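Local atomic coordinates of internalin C2 (Listeria monocytogenes serotype 4b str. F2365, PDB entry 4FHO), a protein that is a leucine-rich-repeat protein of the internalin family that probably takes part in adhesion to, or invasion of, host cells. Residues N158-V169 and K180-I191; L200-D210 and L222-T231. One frame throughout, in Å; residues are numbered along the deposited sequence.

Contact 1 (N158-V169 and K180-I191); sequences NLQYLSIGNNQV and KLTTLRADDNKI. With SO4 (sulfate ion), chain C.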
loop_
_atom_site.group_PDB
_atom_site.type_symbol
_atom_site.label_atom_id
_atom_site.label_comp_id
_atom_site.label_asym_id
_atom_site.label_seq_id
_atom_site.Cartn_x
_atom_site.Cartn_y
_atom_site.Cartn_z
ATOM N N ASN A 158 -5.915 8.844 -10.200
ATOM C CA ASN A 158 -6.054 7.471 -10.754
ATOM C C ASN A 158 -6.696 6.426 -9.820
ATOM O O ASN A 158 -6.840 5.265 -10.219
ATOM C CB ASN A 158 -4.700 6.983 -11.298
ATOM C CG ASN A 158 -4.226 7.806 -12.494
ATOM O OD1 ASN A 158 -4.950 7.956 -13.475
ATOM N ND2 ASN A 158 -3.011 8.331 -12.418
ATOM N N LEU A 159 -7.101 6.825 -8.611
ATOM C CA LEU A 159 -7.642 5.874 -7.623
ATOM C C LEU A 159 -8.993 5.299 -8.091
ATOM O O LEU A 159 -9.911 6.056 -8.402
ATOM C CB LEU A 159 -7.781 6.504 -6.221
ATOM C CG LEU A 159 -6.523 6.593 -5.336
ATOM C CD1 LEU A 159 -6.773 7.418 -4.086
ATOM C CD2 LEU A 159 -5.998 5.223 -4.952
ATOM N N GLN A 160 -9.059 3.972 -8.186
ATOM C CA GLN A 160 -10.289 3.202 -8.462
ATOM C C GLN A 160 -10.877 2.561 -7.200
ATOM O O GLN A 160 -12.095 2.407 -7.098
ATOM C CB GLN A 160 -9.990 2.082 -9.471
ATOM C CG GLN A 160 -9.505 2.582 -10.833
ATOM C CD GLN A 160 -9.187 1.455 -11.803
ATOM O OE1 GLN A 160 -9.860 0.423 -11.820
ATOM N NE2 GLN A 160 -8.155 1.648 -12.616
ATOM N N TYR A 161 -10.015 2.154 -6.270
ATOM C CA TYR A 161 -10.405 1.432 -5.042
ATOM C C TYR A 161 -9.732 2.097 -3.860
ATOM O O TYR A 161 -8.498 2.142 -3.805
ATOM C CB TYR A 161 -9.980 -0.029 -5.157
ATOM C CG TYR A 161 -10.453 -0.943 -4.044
ATOM C CD1 TYR A 161 -9.807 -0.952 -2.806
ATOM C CD2 TYR A 161 -11.516 -1.833 -4.235
ATOM C CE1 TYR A 161 -10.223 -1.790 -1.780
ATOM C CE2 TYR A 161 -11.929 -2.690 -3.207
ATOM C CZ TYR A 161 -11.277 -2.653 -1.981
ATOM O OH TYR A 161 -11.646 -3.470 -0.939
ATOM N N LEU A 162 -10.535 2.605 -2.923
ATOM C CA LEU A 162 -10.030 3.221 -1.687
ATOM C C LEU A 162 -10.719 2.575 -0.495
ATOM O O LEU A 162 -11.938 2.624 -0.391
ATOM C CB LEU A 162 -10.267 4.733 -1.670
ATOM C CG LEU A 162 -9.832 5.540 -0.428
ATOM C CD1 LEU A 162 -8.350 5.337 -0.089
ATOM C CD2 LEU A 162 -10.133 7.026 -0.575
ATOM N N SER A 163 -9.925 2.019 0.419
ATOM C CA SER A 163 -10.426 1.412 1.626
ATOM C C SER A 163 -9.826 2.150 2.821
ATOM O O SER A 163 -8.615 2.131 3.011
ATOM C CB SER A 163 -10.049 -0.064 1.612
ATOM O OG SER A 163 -10.763 -0.763 2.575
ATOM N N ILE A 164 -10.689 2.779 3.619
ATOM C CA ILE A 164 -10.308 3.596 4.782
ATOM C C ILE A 164 -11.094 3.237 6.053
ATOM O O ILE A 164 -11.151 4.033 6.991
ATOM C CB ILE A 164 -10.451 5.110 4.474
ATOM C CG1 ILE A 164 -11.873 5.459 4.017
ATOM C CG2 ILE A 164 -9.418 5.541 3.434
ATOM C CD1 ILE A 164 -12.170 6.946 4.054
ATOM N N GLY A 165 -11.633 2.018 6.117
ATOM C CA GLY A 165 -12.412 1.562 7.269
ATOM C C GLY A 165 -11.616 1.465 8.554
ATOM O O GLY A 165 -10.411 1.320 8.508
ATOM N N ASN A 166 -12.282 1.623 9.697
ATOM C CA ASN A 166 -11.636 1.601 11.023
ATOM C C ASN A 166 -10.499 2.627 11.136
ATOM O O ASN A 166 -9.341 2.272 11.339
ATOM C CB ASN A 166 -11.163 0.180 11.379
ATOM C CG ASN A 166 -12.300 -0.816 11.416
ATOM O OD1 ASN A 166 -12.996 -0.927 12.416
ATOM N ND2 ASN A 166 -12.494 -1.536 10.330
ATOM N N ASN A 167 -10.839 3.885 10.878
ATOM C CA ASN A 167 -9.943 5.015 11.096
ATOM C C ASN A 167 -10.726 6.072 11.901
ATOM O O ASN A 167 -11.713 5.719 12.546
ATOM C CB ASN A 167 -9.392 5.481 9.732
ATOM C CG ASN A 167 -8.219 4.656 9.263
ATOM O OD1 ASN A 167 -7.156 4.743 9.837
ATOM N ND2 ASN A 167 -8.408 3.840 8.224
ATOM N N GLN A 168 -10.311 7.342 11.863
ATOM C CA GLN A 168 -10.991 8.434 12.553
ATOM C C GLN A 168 -11.309 9.566 11.557
ATOM O O GLN A 168 -11.274 10.731 11.919
ATOM C CB GLN A 168 -10.105 8.936 13.697
ATOM C CG GLN A 168 -9.723 7.892 14.745
ATOM C CD GLN A 168 -10.188 8.245 16.146
ATOM O OE1 GLN A 168 -11.367 8.088 16.478
ATOM N NE2 GLN A 168 -9.261 8.731 16.977
ATOM N N VAL A 169 -11.631 9.203 10.312
ATOM C CA VAL A 169 -11.858 10.155 9.233
ATOM C C VAL A 169 -13.192 10.859 9.480
ATOM O O VAL A 169 -14.182 10.192 9.757
ATOM C CB VAL A 169 -11.888 9.451 7.853
ATOM C CG1 VAL A 169 -12.326 10.395 6.744
ATOM C CG2 VAL A 169 -10.527 8.871 7.519
ATOM N N LYS A 180 -12.447 8.442 -10.887
ATOM C CA LYS A 180 -12.379 7.020 -11.274
ATOM C C LYS A 180 -12.813 6.026 -10.188
ATOM O O LYS A 180 -12.879 4.825 -10.478
ATOM C CB LYS A 180 -10.978 6.672 -11.792
ATOM C CG LYS A 180 -10.559 7.475 -13.014
ATOM C CD LYS A 180 -9.217 6.993 -13.530
ATOM C CE LYS A 180 -8.718 7.843 -14.680
ATOM N NZ LYS A 180 -7.309 7.483 -14.999
ATOM N N LEU A 181 -13.109 6.491 -8.966
ATOM C CA LEU A 181 -13.446 5.577 -7.853
ATOM C C LEU A 181 -14.713 4.762 -8.111
ATOM O O LEU A 181 -15.785 5.339 -8.338
ATOM C CB LEU A 181 -13.631 6.303 -6.509
ATOM C CG LEU A 181 -12.429 6.684 -5.656
ATOM C CD1 LEU A 181 -12.938 7.381 -4.408
ATOM C CD2 LEU A 181 -11.562 5.485 -5.295
ATOM N N THR A 182 -14.573 3.436 -8.076
ATOM C CA THR A 182 -15.704 2.504 -8.097
ATOM C C THR A 182 -16.037 1.906 -6.720
ATOM O O THR A 182 -17.191 1.518 -6.499
ATOM C CB THR A 182 -15.494 1.382 -9.133
ATOM O OG1 THR A 182 -14.202 0.792 -8.950
ATOM C CG2 THR A 182 -15.595 1.935 -10.545
ATOM N N THR A 183 -15.060 1.826 -5.809
ATOM C CA THR A 183 -15.283 1.325 -4.453
ATOM C C THR A 183 -14.727 2.290 -3.417
ATOM O O THR A 183 -13.547 2.687 -3.489
ATOM C CB THR A 183 -14.656 -0.065 -4.261
ATOM O OG1 THR A 183 -15.215 -0.971 -5.219
ATOM C CG2 THR A 183 -14.891 -0.587 -2.838
ATOM N N LEU A 184 -15.589 2.689 -2.479
ATOM C CA LEU A 184 -15.182 3.396 -1.275
ATOM C C LEU A 184 -15.664 2.570 -0.106
ATOM O O LEU A 184 -16.863 2.436 0.096
ATOM C CB LEU A 184 -15.760 4.806 -1.185
ATOM C CG LEU A 184 -15.408 5.585 0.094
ATOM C CD1 LEU A 184 -13.899 5.794 0.210
ATOM C CD2 LEU A 184 -16.129 6.919 0.169
ATOM N N ARG A 185 -14.724 2.031 0.671
ATOM C CA ARG A 185 -15.040 1.309 1.890
ATOM C C ARG A 185 -14.577 2.146 3.070
ATOM O O ARG A 185 -13.380 2.396 3.213
ATOM C CB ARG A 185 -14.373 -0.048 1.882
ATOM C CG ARG A 185 -15.038 -1.004 0.912
ATOM C CD ARG A 185 -14.369 -2.345 1.004
ATOM N NE ARG A 185 -15.062 -3.341 0.207
ATOM C CZ ARG A 185 -14.782 -4.641 0.211
ATOM N NH1 ARG A 185 -13.792 -5.147 0.962
ATOM N NH2 ARG A 185 -15.484 -5.448 -0.567
ATOM N N ALA A 186 -15.532 2.596 3.884
ATOM C CA ALA A 186 -15.279 3.544 4.970
ATOM C C ALA A 186 -16.071 3.237 6.241
ATOM O O ALA A 186 -16.397 4.160 6.993
ATOM C CB ALA A 186 -15.544 4.964 4.486
ATOM N N ASP A 187 -16.304 1.941 6.516
ATOM C CA ASP A 187 -17.008 1.522 7.751
ATOM C C ASP A 187 -16.196 1.939 8.991
ATOM O O ASP A 187 -14.987 1.785 8.993
ATOM C CB ASP A 187 -17.226 -0.004 7.814
ATOM C CG ASP A 187 -18.260 -0.521 6.807
ATOM O OD1 ASP A 187 -19.000 0.280 6.210
ATOM O OD2 ASP A 187 -18.358 -1.761 6.629
ATOM N N ASP A 188 -16.875 2.461 10.018
ATOM C CA ASP A 188 -16.278 2.742 11.336
ATOM C C ASP A 188 -15.265 3.898 11.234
ATOM O O ASP A 188 -14.059 3.720 11.296
ATOM C CB ASP A 188 -15.729 1.450 12.002
ATOM C CG ASP A 188 -15.387 1.628 13.495
ATOM O OD1 ASP A 188 -15.458 2.743 14.058
ATOM O OD2 ASP A 188 -14.994 0.623 14.114
ATOM N N ASN A 189 -15.827 5.083 11.047
ATOM C CA ASN A 189 -15.115 6.346 10.959
ATOM C C ASN A 189 -15.979 7.416 11.674
ATOM O O ASN A 189 -16.856 7.053 12.468
ATOM C CB ASN A 189 -14.823 6.642 9.481
ATOM C CG ASN A 189 -13.537 6.016 9.004
ATOM O OD1 ASN A 189 -12.450 6.362 9.481
ATOM N ND2 ASN A 189 -13.644 5.112 8.047
ATOM N N LYS A 190 -15.723 8.694 11.436
ATOM C CA LYS A 190 -16.506 9.784 12.017
ATOM C C LYS A 190 -17.138 10.622 10.906
ATOM O O LYS A 190 -17.179 11.840 10.993
ATOM C CB LYS A 190 -15.606 10.628 12.936
ATOM C CG LYS A 190 -14.986 9.862 14.099
ATOM C CD LYS A 190 -15.970 9.693 15.256
ATOM C CE LYS A 190 -15.540 8.596 16.222
ATOM N NZ LYS A 190 -14.136 8.754 16.699
ATOM N N ILE A 191 -17.680 9.955 9.883
ATOM C CA ILE A 191 -18.244 10.636 8.715
ATOM C C ILE A 191 -19.697 11.029 9.040
ATOM O O ILE A 191 -20.474 10.199 9.532
ATOM C CB ILE A 191 -18.147 9.743 7.442
ATOM C CG1 ILE A 191 -16.667 9.453 7.101
ATOM C CG2 ILE A 191 -18.845 10.389 6.248
ATOM C CD1 ILE A 191 -16.445 8.297 6.135
HETATM S S SO4 C . -13.238 -8.620 0.376
HETATM O O1 SO4 C . -14.253 -9.493 1.025
HETATM O O2 SO4 C . -12.639 -7.718 1.389
HETATM O O3 SO4 C . -12.162 -9.440 -0.240
HETATM O O4 SO4 C . -13.898 -7.820 -0.682
HETATM O O HOH W 1 -9.915 8.717 -9.368
#

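Contact 2 (L200-D210 and L222-T231); sequences LPNLIEVHLKD and LSNLFIVTLT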
loop_
_atom_site.group_PDB
_atom_site.type_symbol
_atom_site.label_atom_id
_atom_site.label_comp_id
_atom_site.label_asym_id
_atom_site.label_seq_id
_atom_site.Cartn_x
_atom_site.Cartn_y
_atom_site.Cartn_z
ATOM N N LEU A 200 -18.681 11.763 -7.601
ATOM C CA LEU A 200 -18.019 10.487 -7.921
ATOM C C LEU A 200 -19.016 9.594 -8.682
ATOM O O LEU A 200 -19.668 8.731 -8.073
ATOM C CB LEU A 200 -17.510 9.824 -6.631
ATOM C CG LEU A 200 -16.564 10.668 -5.767
ATOM C CD1 LEU A 200 -16.135 9.902 -4.523
ATOM C CD2 LEU A 200 -15.342 11.125 -6.543
ATOM N N PRO A 201 -19.156 9.810 -10.015
ATOM C CA PRO A 201 -20.227 9.124 -10.772
ATOM C C PRO A 201 -20.072 7.609 -11.002
ATOM O O PRO A 201 -21.069 6.931 -11.274
ATOM C CB PRO A 201 -20.233 9.875 -12.110
ATOM C CG PRO A 201 -18.840 10.364 -12.269
ATOM C CD PRO A 201 -18.428 10.763 -10.883
ATOM N N ASN A 202 -18.853 7.083 -10.879
ATOM C CA ASN A 202 -18.587 5.676 -11.169
ATOM C C ASN A 202 -18.693 4.751 -9.948
ATOM O O ASN A 202 -18.433 3.559 -10.088
ATOM C CB ASN A 202 -17.236 5.536 -11.887
ATOM C CG ASN A 202 -17.199 6.313 -13.192
ATOM O OD1 ASN A 202 -17.874 5.953 -14.149
ATOM N ND2 ASN A 202 -16.431 7.399 -13.227
ATOM N N LEU A 203 -19.103 5.281 -8.779
ATOM C CA LEU A 203 -19.216 4.494 -7.541
ATOM C C LEU A 203 -20.213 3.349 -7.709
ATOM O O LEU A 203 -21.376 3.568 -8.104
ATOM C CB LEU A 203 -19.612 5.352 -6.325
ATOM C CG LEU A 203 -18.552 6.197 -5.632
ATOM C CD1 LEU A 203 -19.230 7.100 -4.616
ATOM C CD2 LEU A 203 -17.516 5.307 -4.950
ATOM N N ILE A 204 -19.711 2.135 -7.479
ATOM C CA ILE A 204 -20.484 0.905 -7.488
ATOM C C ILE A 204 -20.809 0.456 -6.055
ATOM O O ILE A 204 -21.950 0.071 -5.769
ATOM C CB ILE A 204 -19.737 -0.227 -8.244
ATOM C CG1 ILE A 204 -19.350 0.216 -9.665
ATOM C CG2 ILE A 204 -20.605 -1.483 -8.308
ATOM C CD1 ILE A 204 -18.623 -0.851 -10.466
ATOM N N GLU A 205 -19.821 0.510 -5.171
ATOM C CA GLU A 205 -19.906 -0.042 -3.814
ATOM C C GLU A 205 -19.432 1.025 -2.839
ATOM O O GLU A 205 -18.292 1.481 -2.936
ATOM C CB GLU A 205 -19.042 -1.306 -3.726
ATOM C CG GLU A 205 -18.842 -1.907 -2.337
ATOM C CD GLU A 205 -18.109 -3.239 -2.383
ATOM O OE1 GLU A 205 -18.672 -4.200 -2.941
ATOM O OE2 GLU A 205 -16.979 -3.341 -1.858
ATOM N N VAL A 206 -20.316 1.437 -1.929
ATOM C CA VAL A 206 -20.010 2.415 -0.892
ATOM C C VAL A 206 -20.338 1.793 0.459
ATOM O O VAL A 206 -21.480 1.490 0.729
ATOM C CB VAL A 206 -20.765 3.728 -1.099
ATOM C CG1 VAL A 206 -20.284 4.790 -0.110
ATOM C CG2 VAL A 206 -20.545 4.241 -2.512
ATOM N N HIS A 207 -19.336 1.561 1.296
ATOM C CA HIS A 207 -19.545 0.984 2.625
ATOM C C HIS A 207 -19.361 2.083 3.643
ATOM O O HIS A 207 -18.251 2.607 3.812
ATOM C CB HIS A 207 -18.612 -0.200 2.882
ATOM C CG HIS A 207 -18.987 -1.482 2.165
ATOM N ND1 HIS A 207 -18.353 -2.649 2.418
ATOM C CD2 HIS A 207 -19.936 -1.759 1.208
ATOM C CE1 HIS A 207 -18.882 -3.615 1.649
ATOM N NE2 HIS A 207 -19.857 -3.073 0.919
ATOM N N LEU A 208 -20.448 2.450 4.328
ATOM C CA LEU A 208 -20.461 3.548 5.310
ATOM C C LEU A 208 -21.114 3.153 6.643
ATOM O O LEU A 208 -21.673 3.998 7.316
ATOM C CB LEU A 208 -21.147 4.778 4.693
ATOM C CG LEU A 208 -20.424 5.485 3.534
ATOM C CD1 LEU A 208 -21.380 6.428 2.819
ATOM C CD2 LEU A 208 -19.198 6.250 3.972
ATOM N N LYS A 209 -20.973 1.886 7.061
ATOM C CA LYS A 209 -21.525 1.410 8.351
ATOM C C LYS A 209 -20.818 2.095 9.526
ATOM O O LYS A 209 -19.692 2.494 9.381
ATOM C CB LYS A 209 -21.372 -0.114 8.515
ATOM C CG LYS A 209 -22.111 -0.925 7.460
ATOM C CD LYS A 209 -21.853 -2.420 7.556
ATOM C CE LYS A 209 -22.418 -3.027 8.815
ATOM N NZ LYS A 209 -22.714 -4.478 8.640
ATOM N N ASP A 210 -21.510 2.232 10.660
ATOM C CA ASP A 210 -20.951 2.819 11.905
ATOM C C ASP A 210 -20.283 4.182 11.669
ATOM O O ASP A 210 -19.167 4.445 12.110
ATOM C CB ASP A 210 -20.011 1.819 12.610
ATOM C CG ASP A 210 -20.764 0.662 13.242
ATOM O OD1 ASP A 210 -21.199 0.803 14.403
ATOM O OD2 ASP A 210 -20.929 -0.385 12.581
ATOM N N LEU A 222 -26.306 9.141 -8.246
ATOM C CA LEU A 222 -25.281 8.169 -8.643
ATOM C C LEU A 222 -25.964 6.938 -9.233
ATOM O O LEU A 222 -26.674 6.221 -8.524
ATOM C CB LEU A 222 -24.424 7.778 -7.447
ATOM C CG LEU A 222 -23.643 8.908 -6.768
ATOM C CD1 LEU A 222 -22.862 8.319 -5.607
ATOM C CD2 LEU A 222 -22.724 9.644 -7.734
ATOM N N SER A 223 -25.768 6.731 -10.537
ATOM C CA SER A 223 -26.542 5.753 -11.317
ATOM C C SER A 223 -25.879 4.387 -11.506
ATOM O O SER A 223 -26.535 3.487 -11.999
ATOM C CB SER A 223 -26.921 6.342 -12.685
ATOM O OG SER A 223 -25.781 6.596 -13.484
ATOM N N ASN A 224 -24.604 4.232 -11.121
ATOM C CA ASN A 224 -23.903 2.925 -11.190
ATOM C C ASN A 224 -23.835 2.177 -9.843
ATOM O O ASN A 224 -23.173 1.149 -9.744
ATOM C CB ASN A 224 -22.499 3.111 -11.772
ATOM C CG ASN A 224 -22.518 3.740 -13.153
ATOM O OD1 ASN A 224 -23.069 3.174 -14.092
ATOM N ND2 ASN A 224 -21.910 4.915 -13.281
ATOM N N LEU A 225 -24.598 2.638 -8.853
ATOM C CA LEU A 225 -24.462 2.223 -7.462
ATOM C C LEU A 225 -25.153 0.864 -7.306
ATOM O O LEU A 225 -26.342 0.748 -7.595
ATOM C CB LEU A 225 -25.099 3.296 -6.559
ATOM C CG LEU A 225 -24.678 3.629 -5.135
ATOM C CD1 LEU A 225 -23.171 3.773 -4.999
ATOM C CD2 LEU A 225 -25.387 4.912 -4.719
ATOM N N PHE A 226 -24.397 -0.169 -6.920
ATOM C CA PHE A 226 -24.965 -1.476 -6.565
ATOM C C PHE A 226 -25.366 -1.535 -5.093
ATOM O O PHE A 226 -26.408 -2.112 -4.798
ATOM C CB PHE A 226 -24.041 -2.651 -6.914
ATOM C CG PHE A 226 -24.628 -3.999 -6.561
ATOM C CD1 PHE A 226 -25.632 -4.567 -7.356
ATOM C CD2 PHE A 226 -24.228 -4.671 -5.396
ATOM C CE1 PHE A 226 -26.203 -5.793 -7.023
ATOM C CE2 PHE A 226 -24.802 -5.902 -5.058
ATOM C CZ PHE A 226 -25.783 -6.460 -5.869
ATOM N N ILE A 227 -24.550 -0.989 -4.189
ATOM C CA ILE A 227 -24.832 -1.038 -2.745
ATOM C C ILE A 227 -24.204 0.110 -1.965
ATOM O O ILE A 227 -23.055 0.498 -2.209
ATOM C CB ILE A 227 -24.444 -2.414 -2.131
ATOM C CG1 ILE A 227 -25.057 -2.602 -0.730
ATOM C CG2 ILE A 227 -22.936 -2.639 -2.138
ATOM C CD1 ILE A 227 -24.774 -3.962 -0.113
ATOM N N VAL A 228 -25.002 0.684 -1.070
ATOM C CA VAL A 228 -24.530 1.561 -0.004
ATOM C C VAL A 228 -24.931 0.893 1.295
ATOM O O VAL A 228 -26.082 0.473 1.412
ATOM C CB VAL A 228 -25.180 2.948 -0.044
ATOM C CG1 VAL A 228 -24.554 3.833 1.022
ATOM C CG2 VAL A 228 -25.017 3.579 -1.418
ATOM N N THR A 229 -24.022 0.806 2.263
ATOM C CA THR A 229 -24.334 0.230 3.573
ATOM C C THR A 229 -24.235 1.300 4.654
ATOM O O THR A 229 -23.361 2.167 4.590
ATOM C CB THR A 229 -23.433 -0.966 3.903
ATOM O OG1 THR A 229 -22.083 -0.541 3.973
ATOM C CG2 THR A 229 -23.565 -2.050 2.804
ATOM N N LEU A 230 -25.145 1.232 5.627
ATOM C CA LEU A 230 -25.133 2.087 6.819
ATOM C C LEU A 230 -25.496 1.265 8.052
ATOM O O LEU A 230 -25.882 0.109 7.930
ATOM C CB LEU A 230 -26.167 3.205 6.668
ATOM C CG LEU A 230 -26.001 4.250 5.560
ATOM C CD1 LEU A 230 -27.287 5.064 5.401
ATOM C CD2 LEU A 230 -24.827 5.174 5.824
ATOM N N THR A 231 -25.331 1.862 9.230
ATOM C CA THR A 231 -26.024 1.438 10.460
ATOM C C THR A 231 -26.630 2.651 11.186
ATOM O O THR A 231 -26.464 3.795 10.764
ATOM C CB THR A 231 -25.087 0.703 11.422
ATOM O OG1 THR A 231 -23.965 1.538 11.709
ATOM C CG2 THR A 231 -24.620 -0.613 10.817
ATOM O OXT THR A 231 -27.304 2.528 12.213
HETATM O O HOH W 2 -23.602 4.197 9.471
#

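Contact 1 (N158-V169 and K180-I191)
N189 reaches across to I164 at the heart of two successive leucine-rich repeats, whose short strands, 161-163 and 183-185, run parallel. The amide nitrogen ND2 of N189 gives one nearly straight bond to I164 O (2.9 Å, 173°) and another to A186 O of its own turn, both acceptors lying in its amide plane. On the other branch, OD1 of N189 takes the backbone N of V169 at 3.1 Å. With CG beside the backbone N (chi1 -87°), the amide reaches the backbone of both turns: this is the asparagine ladder. I164 O is gripped twice, because N167 ND2 comes to it from the opposite face of its carbonyl plane; N167 is itself held by L142 and I147 of the preceding coil.

Inward, L162 and L184 lie side by side, CD2 of L162 being 4.0 Å from CD1 of L184. On the opposite face of the sheet, the Y161 side chain runs alongside that of T183, CD2 of Y161 3.6 Å from CB of T183. Its OH stands over one face of the R185 guanidinium, the two planes 56° apart, while E205 salt-bridges R185 NE. The NH1 and NH2 side of the edge meets a sulfate, probably from the crystallisation liquor: NH1 of R185 donates to its O2 at 2.8 Å, and NH2 of R185 to its O4 at 2.9 Å.

Contact 2 (L200-D210 and L222-T231)
L200 meets L222 through its carbonyl: CD2 of L222 packs 3.2 Å from L200 O, at the start of the type I turn that ends at L203. One residue on, P201 O accepts a bond from the side-chain amide of N224 (ND2 to O, 3.0 Å), the donor tilted 30° from the carbonyl plane. L203 then turns CD1 onto CD1 of L222 and sets its CB near CD1 of L225. I204 stays outside, where its CG2 touches CB of F226, but its carbonyl oxygen is held by two backbone donors: the N of F226 lies on a lone pair at 2.7 Å, and the N of I227 comes in nearly end-on at 3.2 Å.

From E205 the chain enters strand 205-207, parallel to strand 227-229, the last rung of the leucine-rich-repeat sheet. CG of E205 lies beside CG2 of I227, the two side chains pointing the same way. V206 faces inward, and its CG2 meets CD1 of L225 at 3.6 Å; chi1 of L225 (-150°, roughly anti to the backbone N) and its chi2 together bring CD1 there. V206 N and O bond I227 O and T229 N in turn.

H207 turns outward again. CG2 of I227 approaches its ring at the edge, and OG1 of T229, placed between its own N and carbonyl carbon (chi1 63°), sits 3.3 Å from CA of H207. L208 N goes to T229 O, with a weak second bond to T229 OG1, while CB of L208 rests on CD2 of L230. K209 lays CG against OG1 of T229 and CE against CG2 of T231. Finally D210 N donates to OG1 of T231, the C-terminal residue, at 2.8 Å.

How the contacts relate
Contact 1 and contact 2 follow one another along the chain, their centres about 11 Å apart, and belong to the same parallel sheet. Strands 183-185 and 205-207 are neighbours, so the second half of contact 1 lies directly against the first half of contact 2. Among the bonds joining them are probable ones from A186 N to H207 O and from K209 N to D187 OD1, both 2.7 Å, and further backbone bonds between these strands. Contact 1 has further coils on both sides, whereas strand 227-229 in contact 2 is outermost in the sheet. The sulfate is hydrogen-bonded by R185 of contact 1, while E205 of contact 2 comes within about 6 Å, between nearest side-chain and sulfate atoms.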